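Local coordinates for hypothetical protein TM0894 (Thermotoga maritima, PDB 1ZTC) that binds two nickel ions in a metallo-beta-lactamase fold and probably acts as a metal-dependent endoribonuclease, at residues A[43-55]-A[75-89]. Sequence-based numbering, arbitrary orientation. Where two conformers were deposited one is given.
Sequences KDRRIIIDPGNLS and TDVLFTHVHLDHIFN. With NI (nickel (II) ion), chain F; NI (nickel (II) ion), chain E.
Asp50 meets His86 and Thr80 in the buried, tightly packed half of this contact. Its OD2 accepts a bond from Thr80 OG1 through the syn lone pair and one from His86 ND1 (2.7 Å), which reaches it from above the carboxylate plane. The carboxylate, almost perpendicular to the imidazole (88°), fixes the ring's rotation and leaves His86 NE2 for one nickel ion (2.2 Å). Asp50 OD1 accepts the backbone N-H of Thr80; Thr80 OG1 in turn accepts from His81 ND1, whose NE2 binds the other nickel. This second shell stands behind the HxHxDH motif of the metallo-beta-lactamase fold, His81 to His86, beyond parallel strands 45-49 and 76-78. Asp174 bridges the metals. On one sheet face, branched Ile47 presses CG2 against Leu78 CD1 (3.4 Å), closer than usual carbon contact; beyond the strand end, the compact Pro51 ring sets CD at the Phe79 ring edge. At Gly52 a CB would jam against Pro51 O; its N bonds to His86 O, its O to Asn89 N. Toward the partly exposed end, packing gives way to charge: bent at chi2 and chi3 (-55° and -84°), Arg45 brings NH2 to Asp76 OD1 in a salt bridge (2.8 Å), an oxygen that Tyr99 also holds.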
ATOM      1  N   LYS A  43      24.779   2.379  27.726  1.00 46.72           N
ATOM      2  CA  LYS A  43      26.150   1.933  27.910  1.00 48.55           C
ATOM      3  C   LYS A  43      26.698   1.386  26.582  1.00 47.38           C
ATOM      4  O   LYS A  43      26.767   2.108  25.594  1.00 46.25           O
ATOM      5  CB  LYS A  43      26.264   0.906  29.057  1.00 48.15           C
ATOM      6  CG  LYS A  43      25.883   1.427  30.426  1.00 49.05           C
ATOM      7  CD  LYS A  43      26.006   0.312  31.458  1.00 51.48           C
ATOM      8  CE  LYS A  43      25.847   0.819  32.880  1.00 58.09           C
ATOM      9  NZ  LYS A  43      25.801  -0.295  33.885  1.00 61.06           N
ATOM     10  N   ASP A  44      27.059   0.113  26.567  1.00 47.40           N
ATOM     11  CA  ASP A  44      27.615  -0.560  25.406  1.00 49.46           C
ATOM     12  C   ASP A  44      26.567  -1.364  24.630  1.00 49.04           C
ATOM     13  O   ASP A  44      26.907  -2.149  23.748  1.00 50.46           O
ATOM     14  CB  ASP A  44      28.708  -1.529  25.898  1.00 52.76           C
ATOM     15  CG  ASP A  44      28.201  -2.526  27.012  1.00 60.78           C
ATOM     16  OD1 ASP A  44      27.303  -2.172  27.831  1.00 61.41           O
ATOM     17  OD2 ASP A  44      28.720  -3.668  27.069  1.00 72.84           O
ATOM     18  N   ARG A  45      25.303  -1.188  24.986  1.00 47.26           N
ATOM     19  CA  ARG A  45      24.232  -1.936  24.363  1.00 46.76           C
ATOM     20  C   ARG A  45      23.565  -1.118  23.265  1.00 45.73           C
ATOM     21  O   ARG A  45      23.321   0.080  23.399  1.00 44.28           O
ATOM     22  CB  ARG A  45      23.195  -2.359  25.404  1.00 47.24           C
ATOM     23  CG  ARG A  45      23.763  -3.006  26.653  1.00 51.23           C
ATOM     24  CD  ARG A  45      24.634  -4.204  26.374  1.00 58.12           C
ATOM     25  NE  ARG A  45      23.858  -5.424  26.200  1.00 67.69           N
ATOM     26  CZ  ARG A  45      24.384  -6.612  25.900  1.00 75.63           C
ATOM     27  NH1 ARG A  45      25.698  -6.762  25.739  1.00 76.58           N
ATOM     28  NH2 ARG A  45      23.590  -7.664  25.756  1.00 75.18           N
ATOM     29  N   ARG A  46      23.276  -1.796  22.164  1.00 46.21           N
ATOM     30  CA  ARG A  46      22.525  -1.231  21.075  1.00 46.11           C
ATOM     31  C   ARG A  46      21.318  -2.142  20.864  1.00 45.41           C
ATOM     32  O   ARG A  46      21.438  -3.289  20.412  1.00 43.91           O
ATOM     33  CB  ARG A  46      23.420  -1.101  19.850  1.00 44.97           C
ATOM     34  CG  ARG A  46      24.422   0.044  20.032  1.00 48.92           C
ATOM     35  CD  ARG A  46      25.503   0.059  18.980  1.00 54.42           C
ATOM     36  NE  ARG A  46      26.323  -1.158  19.048  1.00 69.94           N
ATOM     37  CZ  ARG A  46      27.340  -1.378  19.894  1.00 72.91           C
ATOM     38  NH1 ARG A  46      27.702  -0.459  20.799  1.00 74.13           N
ATOM     39  NH2 ARG A  46      28.000  -2.537  19.838  1.00 67.22           N
ATOM     40  N   ILE A  47      20.157  -1.605  21.231  1.00 44.28           N
ATOM     41  CA  ILE A  47      18.967  -2.390  21.490  1.00 44.46           C
ATOM     42  C   ILE A  47      17.881  -2.045  20.491  1.00 44.44           C
ATOM     43  O   ILE A  47      17.585  -0.867  20.241  1.00 43.79           O
ATOM     44  CB  ILE A  47      18.435  -2.099  22.912  1.00 43.91           C
ATOM     45  CG1 ILE A  47      19.546  -2.302  23.955  1.00 43.40           C
ATOM     46  CG2 ILE A  47      17.201  -2.940  23.217  1.00 44.07           C
ATOM     47  CD1 ILE A  47      19.316  -1.563  25.256  1.00 45.82           C
ATOM     48  N   ILE A  48      17.274  -3.079  19.923  1.00 45.28           N
ATOM     49  CA  ILE A  48      16.082  -2.893  19.090  1.00 45.60           C
ATOM     50  C   ILE A  48      14.870  -3.559  19.724  1.00 45.17           C
ATOM     51  O   ILE A  48      14.921  -4.717  20.123  1.00 42.76           O
ATOM     52  CB  ILE A  48      16.306  -3.425  17.652  1.00 44.49           C
ATOM     53  CG1 ILE A  48      17.330  -2.525  16.955  0.50 45.68           C
ATOM     54  CG2 ILE A  48      14.968  -3.452  16.869  1.00 44.79           C
ATOM     55  CD1 ILE A  48      17.861  -3.029  15.648  0.50 45.61           C
ATOM     56  N   ILE A  49      13.762  -2.828  19.778  1.00 45.25           N
ATOM     57  CA  ILE A  49      12.480  -3.418  20.149  1.00 45.50           C
ATOM     58  C   ILE A  49      11.602  -3.447  18.914  1.00 45.61           C
ATOM     59  O   ILE A  49      11.305  -2.386  18.348  1.00 44.63           O
ATOM     60  CB  ILE A  49      11.787  -2.647  21.282  1.00 46.75           C
ATOM     61  CG1 ILE A  49      12.701  -2.593  22.518  1.00 46.38           C
ATOM     62  CG2 ILE A  49      10.483  -3.314  21.663  1.00 44.29           C
ATOM     63  CD1 ILE A  49      12.094  -1.823  23.712  1.00 49.00           C
ATOM     64  N   ASP A  50      11.207  -4.664  18.512  1.00 44.68           N
ATOM     65  CA  ASP A  50      10.424  -4.945  17.300  1.00 44.30           C
ATOM     66  C   ASP A  50      11.176  -4.477  16.053  1.00 45.17           C
ATOM     67  O   ASP A  50      10.960  -3.363  15.593  1.00 46.07           O
ATOM     68  CB  ASP A  50       9.017  -4.344  17.380  1.00 44.51           C
ATOM     69  CG  ASP A  50       8.091  -5.140  18.293  1.00 44.83           C
ATOM     70  OD1 ASP A  50       8.548  -6.174  18.834  1.00 43.66           O
ATOM     71  OD2 ASP A  50       6.914  -4.753  18.456  1.00 46.34           O
ATOM     72  N   PRO A  51      12.065  -5.341  15.513  1.00 44.21           N
ATOM     73  CA  PRO A  51      12.893  -4.985  14.352  1.00 45.15           C
ATOM     74  C   PRO A  51      12.138  -4.732  13.047  1.00 44.29           C
ATOM     75  O   PRO A  51      12.699  -4.141  12.111  1.00 43.50           O
ATOM     76  CB  PRO A  51      13.866  -6.176  14.226  1.00 44.82           C
ATOM     77  CG  PRO A  51      13.130  -7.319  14.847  1.00 46.06           C
ATOM     78  CD  PRO A  51      12.383  -6.695  16.005  1.00 44.48           C
ATOM     79  N   GLY A  52      10.879  -5.182  12.990  1.00 45.03           N
ATOM     80  CA  GLY A  52      10.017  -4.843  11.918  1.00 43.69           C
ATOM     81  C   GLY A  52       9.992  -5.809  10.746  1.00 43.56           C
ATOM     82  O   GLY A  52      10.424  -6.959  10.823  1.00 43.22           O
ATOM     83  N   ASN A  53       9.470  -5.304   9.642  1.00 42.90           N
ATOM     84  CA  ASN A  53       9.180  -6.106   8.486  1.00 42.83           C
ATOM     85  C   ASN A  53      10.038  -5.683   7.294  1.00 43.11           C
ATOM     86  O   ASN A  53      10.575  -4.589   7.251  1.00 41.64           O
ATOM     87  CB  ASN A  53       7.694  -5.964   8.154  1.00 46.58           C
ATOM     88  CG  ASN A  53       7.205  -7.024   7.184  1.00 54.33           C
ATOM     89  OD1 ASN A  53       7.664  -8.163   7.234  1.00 49.28           O
ATOM     90  ND2 ASN A  53       6.374  -6.605   6.207  1.00 67.14           N
ATOM     91  N   LEU A  54      10.148  -6.587   6.334  1.00 43.47           N
ATOM     92  CA  LEU A  54      10.953  -6.435   5.164  1.00 45.05           C
ATOM     93  C   LEU A  54      10.687  -5.133   4.410  1.00 44.73           C
ATOM     94  O   LEU A  54      11.600  -4.517   3.851  1.00 46.27           O
ATOM     95  CB  LEU A  54      10.676  -7.635   4.246  1.00 45.07           C
ATOM     96  CG  LEU A  54      11.456  -7.697   2.934  1.00 48.42           C
ATOM     97  CD1 LEU A  54      12.941  -7.731   3.215  1.00 46.55           C
ATOM     98  CD2 LEU A  54      11.026  -8.928   2.120  1.00 51.44           C
ATOM     99  N   SER A  55       9.429  -4.718   4.390  1.00 44.45           N
ATOM    100  CA  SER A  55       9.024  -3.536   3.680  1.00 44.68           C
ATOM    101  C   SER A  55       9.634  -2.205   4.201  1.00 44.56           C
ATOM    102  O   SER A  55       9.631  -1.206   3.473  1.00 43.28           O
ATOM    103  CB  SER A  55       7.490  -3.479   3.638  1.00 44.57           C
ATOM    104  OG  SER A  55       6.931  -3.381   4.931  1.00 47.35           O
ATOM    105  N   THR A  75      23.162  -5.575  19.724  1.00 42.96           N
ATOM    106  CA  THR A  75      23.461  -6.498  20.812  1.00 42.57           C
ATOM    107  C   THR A  75      22.215  -7.175  21.399  1.00 42.47           C
ATOM    108  O   THR A  75      22.306  -8.253  21.940  1.00 41.05           O
ATOM    109  CB  THR A  75      24.181  -5.732  21.963  1.00 42.95           C
ATOM    110  OG1 THR A  75      23.349  -4.644  22.424  1.00 42.39           O
ATOM    111  CG2 THR A  75      25.509  -5.178  21.469  1.00 41.22           C
ATOM    112  N   ASP A  76      21.065  -6.512  21.330  1.00 42.58           N
ATOM    113  CA  ASP A  76      19.859  -7.007  21.987  1.00 43.23           C
ATOM    114  C   ASP A  76      18.640  -6.679  21.148  1.00 43.89           C
ATOM    115  O   ASP A  76      18.512  -5.560  20.637  1.00 43.87           O
ATOM    116  CB  ASP A  76      19.683  -6.383  23.380  1.00 44.20           C
ATOM    117  CG  ASP A  76      20.884  -6.608  24.294  1.00 44.74           C
ATOM    118  OD1 ASP A  76      20.895  -7.614  25.038  1.00 48.34           O
ATOM    119  OD2 ASP A  76      21.821  -5.791  24.261  1.00 46.24           O
ATOM    120  N   VAL A  77      17.739  -7.649  21.023  1.00 44.12           N
ATOM    121  CA  VAL A  77      16.493  -7.446  20.292  1.00 43.43           C
ATOM    122  C   VAL A  77      15.350  -8.027  21.099  1.00 44.42           C
ATOM    123  O   VAL A  77      15.384  -9.211  21.463  1.00 43.73           O
ATOM    124  CB  VAL A  77      16.522  -8.102  18.885  1.00 43.88           C
ATOM    125  CG1 VAL A  77      15.171  -7.957  18.182  1.00 41.14           C
ATOM    126  CG2 VAL A  77      17.617  -7.476  18.049  1.00 46.14           C
ATOM    127  N   LEU A  78      14.370  -7.183  21.407  1.00 43.58           N
ATOM    128  CA  LEU A  78      13.195  -7.602  22.167  1.00 46.13           C
ATOM    129  C   LEU A  78      11.947  -7.566  21.284  1.00 44.86           C
ATOM    130  O   LEU A  78      11.808  -6.699  20.406  1.00 44.33           O
ATOM    131  CB  LEU A  78      13.006  -6.720  23.400  1.00 47.61           C
ATOM    132  CG  LEU A  78      14.195  -6.666  24.363  1.00 49.76           C
ATOM    133  CD1 LEU A  78      15.184  -5.587  23.973  1.00 56.10           C
ATOM    134  CD2 LEU A  78      13.714  -6.411  25.766  1.00 54.25           C
ATOM    135  N   PHE A  79      11.055  -8.520  21.522  1.00 43.41           N
ATOM    136  CA  PHE A  79       9.812  -8.623  20.780  1.00 44.42           C
ATOM    137  C   PHE A  79       8.608  -8.400  21.671  1.00 44.39           C
ATOM    138  O   PHE A  79       8.450  -9.057  22.696  1.00 43.65           O
ATOM    139  CB  PHE A  79       9.649 -10.012  20.149  1.00 45.71           C
ATOM    140  CG  PHE A  79      10.801 -10.451  19.281  1.00 45.19           C
ATOM    141  CD1 PHE A  79      11.221  -9.673  18.206  1.00 46.71           C
ATOM    142  CD2 PHE A  79      11.413 -11.682  19.498  1.00 44.28           C
ATOM    143  CE1 PHE A  79      12.263 -10.084  17.387  1.00 45.39           C
ATOM    144  CE2 PHE A  79      12.454 -12.096  18.695  1.00 47.47           C
ATOM    145  CZ  PHE A  79      12.875 -11.294  17.617  1.00 45.74           C
ATOM    146  N   THR A  80       7.723  -7.504  21.258  1.00 44.19           N
ATOM    147  CA  THR A  80       6.412  -7.437  21.876  1.00 43.68           C
ATOM    148  C   THR A  80       5.708  -8.768  21.692  1.00 45.33           C
ATOM    149  O   THR A  80       5.151  -9.316  22.629  1.00 43.27           O
ATOM    150  CB  THR A  80       5.566  -6.291  21.325  1.00 42.05           C
ATOM    151  OG1 THR A  80       5.387  -6.430  19.913  1.00 44.78           O
ATOM    152  CG2 THR A  80       6.231  -4.967  21.657  1.00 40.35           C
ATOM    153  N   HIS A  81       5.771  -9.312  20.481  1.00 44.69           N
ATOM    154  CA  HIS A  81       5.210 -10.608  20.235  1.00 44.93           C
ATOM    155  C   HIS A  81       5.674 -11.192  18.909  1.00 44.76           C
ATOM    156  O   HIS A  81       6.264 -10.497  18.089  1.00 46.39           O
ATOM    157  CB  HIS A  81       3.688 -10.526  20.275  1.00 43.64           C
ATOM    158  CG  HIS A  81       3.083  -9.707  19.185  1.00 44.67           C
ATOM    159  ND1 HIS A  81       3.402  -8.383  18.976  1.00 44.92           N
ATOM    160  CD2 HIS A  81       2.130 -10.016  18.278  1.00 43.80           C
ATOM    161  CE1 HIS A  81       2.667  -7.913  17.993  1.00 46.26           C
ATOM    162  NE2 HIS A  81       1.899  -8.886  17.546  1.00 46.32           N
ATOM    163  N   VAL A  82       5.332 -12.457  18.686  1.00 44.98           N
ATOM    164  CA  VAL A  82       5.827 -13.206  17.555  1.00 45.28           C
ATOM    165  C   VAL A  82       4.830 -13.150  16.412  1.00 45.73           C
ATOM    166  O   VAL A  82       4.097 -14.090  16.173  1.00 46.32           O
ATOM    167  CB  VAL A  82       6.147 -14.643  17.995  1.00 46.57           C
ATOM    168  CG1 VAL A  82       6.664 -15.465  16.781  1.00 48.73           C
ATOM    169  CG2 VAL A  82       7.159 -14.579  19.092  1.00 44.07           C
ATOM    170  N   HIS A  83       4.763 -11.985  15.766  1.00 46.91           N
ATOM    171  CA  HIS A  83       4.023 -11.788  14.546  1.00 47.82           C
ATOM    172  C   HIS A  83       5.032 -11.262  13.561  1.00 44.50           C
ATOM    173  O   HIS A  83       5.870 -10.393  13.892  1.00 42.98           O
ATOM    174  CB  HIS A  83       2.815 -10.833  14.685  1.00 49.03           C
ATOM    175  CG  HIS A  83       1.604 -11.475  15.307  1.00 58.99           C
ATOM    176  ND1 HIS A  83       0.459 -10.770  15.629  1.00 57.84           N
ATOM    177  CD2 HIS A  83       1.380 -12.750  15.723  1.00 66.90           C
ATOM    178  CE1 HIS A  83      -0.417 -11.585  16.200  1.00 61.51           C
ATOM    179  NE2 HIS A  83       0.117 -12.790  16.267  1.00 66.19           N
ATOM    180  N   LEU A  84       4.940 -11.771  12.345  1.00 42.85           N
ATOM    181  CA  LEU A  84       5.948 -11.551  11.321  1.00 45.89           C
ATOM    182  C   LEU A  84       6.271 -10.079  11.034  1.00 45.10           C
ATOM    183  O   LEU A  84       7.414  -9.720  10.767  1.00 44.89           O
ATOM    184  CB  LEU A  84       5.462 -12.203  10.020  1.00 44.25           C
ATOM    185  CG  LEU A  84       6.543 -12.654   9.055  1.00 51.45           C
ATOM    186  CD1 LEU A  84       7.536 -13.601   9.711  1.00 52.50           C
ATOM    187  CD2 LEU A  84       5.825 -13.305   7.849  1.00 56.12           C
ATOM    188  N   ASP A  85       5.241  -9.236  11.061  1.00 44.54           N
ATOM    189  CA  ASP A  85       5.408  -7.794  10.772  1.00 44.77           C
ATOM    190  C   ASP A  85       6.216  -7.047  11.863  1.00 44.05           C
ATOM    191  O   ASP A  85       6.718  -5.928  11.646  1.00 43.32           O
ATOM    192  CB  ASP A  85       4.039  -7.137  10.522  1.00 47.54           C
ATOM    193  CG  ASP A  85       3.086  -7.272  11.709  1.00 51.77           C
ATOM    194  OD1 ASP A  85       2.925  -8.390  12.272  1.00 52.21           O
ATOM    195  OD2 ASP A  85       2.528  -6.240  12.101  1.00 55.99           O
ATOM    196  N   HIS A  86       6.403  -7.713  12.999  1.00 43.14           N
ATOM    197  CA  HIS A  86       7.245  -7.230  14.103  1.00 44.31           C
ATOM    198  C   HIS A  86       8.652  -7.873  14.169  1.00 44.69           C
ATOM    199  O   HIS A  86       9.615  -7.256  14.645  1.00 45.45           O
ATOM    200  CB  HIS A  86       6.499  -7.516  15.427  1.00 43.96           C
ATOM    201  CG  HIS A  86       5.280  -6.678  15.610  1.00 45.87           C
ATOM    202  ND1 HIS A  86       5.208  -5.676  16.553  1.00 46.63           N
ATOM    203  CD2 HIS A  86       4.100  -6.655  14.940  1.00 43.31           C
ATOM    204  CE1 HIS A  86       4.029  -5.083  16.468  1.00 47.54           C
ATOM    205  NE2 HIS A  86       3.351  -5.641  15.485  1.00 46.45           N
ATOM    206  N   ILE A  87       8.761  -9.125  13.743  1.00 44.30           N
ATOM    207  CA  ILE A  87       9.961  -9.906  13.975  1.00 44.43           C
ATOM    208  C   ILE A  87      10.824 -10.204  12.747  1.00 44.02           C
ATOM    209  O   ILE A  87      11.957 -10.670  12.897  1.00 44.86           O
ATOM    210  CB  ILE A  87       9.624 -11.259  14.636  1.00 41.86           C
ATOM    211  CG1 ILE A  87       8.834 -12.167  13.657  1.00 46.06           C
ATOM    212  CG2 ILE A  87       8.872 -11.039  15.930  1.00 47.73           C
ATOM    213  CD1 ILE A  87       8.552 -13.522  14.158  1.00 45.18           C
ATOM    214  N   PHE A  88      10.286 -10.038  11.552  1.00 43.87           N
ATOM    215  CA  PHE A  88      10.976 -10.543  10.358  1.00 43.56           C
ATOM    216  C   PHE A  88      12.441 -10.086  10.271  1.00 42.55           C
ATOM    217  O   PHE A  88      13.357 -10.897   9.990  1.00 41.40           O
ATOM    218  CB  PHE A  88      10.282 -10.104   9.070  1.00 43.83           C
ATOM    219  CG  PHE A  88      11.011 -10.557   7.854  1.00 43.36           C
ATOM    220  CD1 PHE A  88      10.796 -11.815   7.344  1.00 44.70           C
ATOM    221  CD2 PHE A  88      11.985  -9.754   7.268  1.00 49.20           C
ATOM    222  CE1 PHE A  88      11.534 -12.291   6.266  1.00 47.93           C
ATOM    223  CE2 PHE A  88      12.725 -10.222   6.183  1.00 48.49           C
ATOM    224  CZ  PHE A  88      12.479 -11.483   5.680  1.00 50.70           C
ATOM    225  N   ASN A  89      12.655  -8.801  10.513  1.00 42.02           N
ATOM    226  CA  ASN A  89      13.990  -8.191  10.363  1.00 43.47           C
ATOM    227  C   ASN A  89      15.000  -8.693  11.386  1.00 44.13           C
ATOM    228  O   ASN A  89      16.185  -8.381  11.284  1.00 44.28           O
ATOM    229  CB  ASN A  89      13.923  -6.638  10.383  1.00 44.68           C
ATOM    230  CG  ASN A  89      13.244  -6.061   9.172  1.00 41.96           C
ATOM    231  OD1 ASN A  89      13.180  -6.701   8.140  1.00 47.28           O
ATOM    232  ND2 ASN A  89      12.771  -4.807   9.273  1.00 39.52           N
TER
HETATM  233 NI    NI F 302       0.236  -8.668  16.200  1.00 59.92          NI
HETATM  234 NI    NI E 301       1.280  -5.655  14.618  1.00 65.06          NI
HETATM  235  O   HOH W   1      -0.639  -6.435  13.066  1.00 49.97           O
HETATM  236  O   HOH W   2       1.184  -8.125  14.302  1.00 40.47           O
HETATM  237  O   HOH W   3      -1.479  -8.216  14.540  1.00 43.01           O